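Local coordinates for protein transcriptional regulator, MarR family (Silicibacter pomeroyi DSS-3, PDB 3CDH) that probably binds DNA as a transcription factor of the MarR family, whose DNA-binding domain is a winged helix-turn-helix, at residues V87-D92 with V99-T104. Residues are numbered along the deposited sequence; the frame is centred on the assembly and turned at random.
Sequences VTRVAD and VRVRLT. With GOL (glycerol), chain K.
With chi1 of Arg102 at 65° its CG stands between the backbone N and the carbonyl carbon, and the extended chain from there lays the guanidinium beside Thr88, whose CG2 sits over one face of it, 3.6 Å from CZ. Arg102 NH2 also bonds back to Leu103 O, tilted from the guanidinium plane, while a glycerol, probably from the crystallisation liquor, accepts a weak bond from NE. In the backbone, Thr88 and Arg102 form an antiparallel hydrogen-bonded pair: Thr88 N reaches Arg102 O at 2.7 Å and Arg102 N returns to Thr88 O at 2.8 Å, both nearly straight. Val90 N adds a third rung to Arg100 O at 3.0 Å. On the other side of the hairpin, Val87 CG1 meets Val101 CG1 at 3.6 Å, the two side chains crossing at about a right angle, and Val87 CG2 touches Leu103 CD2 at 3.8 Å. Leu52 of helix 43-54 and Val78 of helix 71-84 close over Val87 and Val101. Shortening Val87 to an alanine removes both outer methyls, which is likely to open a gap against Leu52 and Val78 and leave Val101 CG1 and Leu103 CD2 without these neighbours. Arg89, on this same face, makes salt bridges to Asp79 and Asp82 of helix 71-84. The hairpin, the wing of a winged helix-turn-helix, is thus two-sided: valine and leucine branches, with the salt-bridged Arg89, hold one face to the helices, while Thr88 and Arg102 lie on the other.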
loop_
_atom_site.group_PDB
_atom_site.type_symbol
_atom_site.label_atom_id
_atom_site.label_comp_id
_atom_site.label_asym_id
_atom_site.label_seq_id
_atom_site.Cartn_x
_atom_site.Cartn_y
_atom_site.Cartn_z
ATOM N N VAL B 87 -14.511 18.321 -10.925
ATOM C CA VAL B 87 -14.294 17.372 -12.018
ATOM C C VAL B 87 -15.519 17.311 -12.908
ATOM O O VAL B 87 -16.625 17.398 -12.421
ATOM C CB VAL B 87 -13.978 15.985 -11.413
ATOM C CG1 VAL B 87 -14.343 14.897 -12.335
ATOM C CG2 VAL B 87 -12.512 15.904 -11.094
ATOM N N THR B 88 -15.346 17.164 -14.214
ATOM C CA THR B 88 -16.525 17.090 -15.097
ATOM C C THR B 88 -16.439 15.966 -16.148
ATOM O O THR B 88 -15.347 15.497 -16.445
ATOM C CB THR B 88 -16.821 18.497 -15.675
ATOM O OG1 THR B 88 -18.151 18.543 -16.180
ATOM C CG2 THR B 88 -15.821 18.889 -16.745
ATOM N N ARG B 89 -17.583 15.516 -16.666
ATOM C CA ARG B 89 -17.591 14.489 -17.723
ATOM C C ARG B 89 -17.370 15.153 -19.070
ATOM O O ARG B 89 -17.947 16.198 -19.365
ATOM C CB ARG B 89 -18.900 13.677 -17.777
ATOM C CG ARG B 89 -19.557 13.344 -16.443
ATOM C CD ARG B 89 -19.122 12.018 -15.847
ATOM N NE ARG B 89 -19.048 12.099 -14.387
ATOM C CZ ARG B 89 -19.322 11.098 -13.561
ATOM N NH1 ARG B 89 -19.712 9.916 -14.016
ATOM N NH2 ARG B 89 -19.213 11.293 -12.266
ATOM N N VAL B 90 -16.521 14.542 -19.879
ATOM C CA VAL B 90 -16.262 14.998 -21.227
ATOM C C VAL B 90 -17.399 14.485 -22.115
ATOM O O VAL B 90 -17.720 13.289 -22.099
ATOM C CB VAL B 90 -14.908 14.460 -21.691
ATOM C CG1 VAL B 90 -14.521 15.013 -23.063
ATOM C CG2 VAL B 90 -13.850 14.816 -20.662
ATOM N N ALA B 91 -18.024 15.405 -22.857
ATOM C CA ALA B 91 -19.159 15.086 -23.760
ATOM C C ALA B 91 -18.753 14.149 -24.916
ATOM O O ALA B 91 -17.598 14.189 -25.364
ATOM C CB ALA B 91 -19.803 16.370 -24.299
ATOM N N ASP B 92 -19.694 13.307 -25.375
ATOM C CA ASP B 92 -19.453 12.320 -26.473
ATOM C C ASP B 92 -20.714 11.923 -27.300
ATOM O O ASP B 92 -21.789 12.508 -27.083
ATOM C CB ASP B 92 -18.721 11.073 -25.938
ATOM C CG ASP B 92 -17.221 11.122 -26.216
ATOM O OD1 ASP B 92 -16.834 11.039 -27.416
ATOM O OD2 ASP B 92 -16.434 11.257 -25.243
ATOM N N VAL B 99 -16.652 6.501 -21.001
ATOM C CA VAL B 99 -16.714 7.900 -20.563
ATOM C C VAL B 99 -15.387 8.387 -19.986
ATOM O O VAL B 99 -14.645 7.625 -19.347
ATOM C CB VAL B 99 -17.861 8.204 -19.526
ATOM C CG1 VAL B 99 -17.468 7.799 -18.107
ATOM C CG2 VAL B 99 -18.213 9.694 -19.515
ATOM N N ARG B 100 -15.152 9.674 -20.155
ATOM C CA ARG B 100 -13.918 10.302 -19.792
ATOM C C ARG B 100 -14.217 11.474 -18.885
ATOM O O ARG B 100 -15.301 11.994 -18.888
ATOM C CB ARG B 100 -13.232 10.806 -21.040
ATOM C CG ARG B 100 -12.139 9.945 -21.557
ATOM C CD ARG B 100 -12.439 9.525 -22.939
ATOM N NE ARG B 100 -11.307 8.867 -23.562
ATOM C CZ ARG B 100 -11.362 7.669 -24.125
ATOM N NH1 ARG B 100 -10.279 7.150 -24.668
ATOM N NH2 ARG B 100 -12.497 6.992 -24.137
ATOM N N VAL B 101 -13.238 11.894 -18.111
ATOM C CA VAL B 101 -13.478 12.832 -17.044
ATOM C C VAL B 101 -12.325 13.804 -16.993
ATOM O O VAL B 101 -11.201 13.423 -17.262
ATOM C CB VAL B 101 -13.640 12.026 -15.743
ATOM C CG1 VAL B 101 -12.870 12.594 -14.629
ATOM C CG2 VAL B 101 -15.095 11.918 -15.403
ATOM N N ARG B 102 -12.590 15.066 -16.693
ATOM C CA ARG B 102 -11.504 16.047 -16.652
ATOM C C ARG B 102 -11.655 17.039 -15.496
ATOM O O ARG B 102 -12.748 17.170 -14.923
ATOM C CB ARG B 102 -11.383 16.786 -17.979
ATOM C CG ARG B 102 -12.571 17.624 -18.320
ATOM C CD ARG B 102 -12.239 18.673 -19.388
ATOM N NE ARG B 102 -13.455 19.358 -19.840
ATOM C CZ ARG B 102 -13.924 20.511 -19.337
ATOM N NH1 ARG B 102 -15.052 21.040 -19.808
ATOM N NH2 ARG B 102 -13.276 21.158 -18.371
ATOM N N LEU B 103 -10.565 17.721 -15.145
ATOM C CA LEU B 103 -10.630 18.782 -14.140
ATOM C C LEU B 103 -11.421 19.971 -14.648
ATOM O O LEU B 103 -11.400 20.263 -15.857
ATOM C CB LEU B 103 -9.236 19.250 -13.765
ATOM C CG LEU B 103 -8.438 18.138 -13.094
ATOM C CD1 LEU B 103 -7.009 18.588 -12.781
ATOM C CD2 LEU B 103 -9.167 17.651 -11.831
ATOM N N THR B 104 -12.136 20.629 -13.740
ATOM C CA THR B 104 -12.702 21.928 -14.027
ATOM C C THR B 104 -11.577 22.911 -13.781
ATOM O O THR B 104 -10.487 22.492 -13.390
ATOM C CB THR B 104 -13.843 22.258 -13.063
ATOM O OG1 THR B 104 -13.346 22.248 -11.724
ATOM C CG2 THR B 104 -14.992 21.273 -13.189
HETATM C C1 GOL K . -14.755 19.562 -23.440
HETATM O O1 GOL K . -13.654 18.851 -22.944
HETATM C C2 GOL K . -15.943 18.866 -22.815
HETATM O O2 GOL K . -16.430 17.845 -23.652
HETATM C C3 GOL K . -17.060 19.845 -22.515
HETATM O O3 GOL K . -17.762 19.228 -21.461
#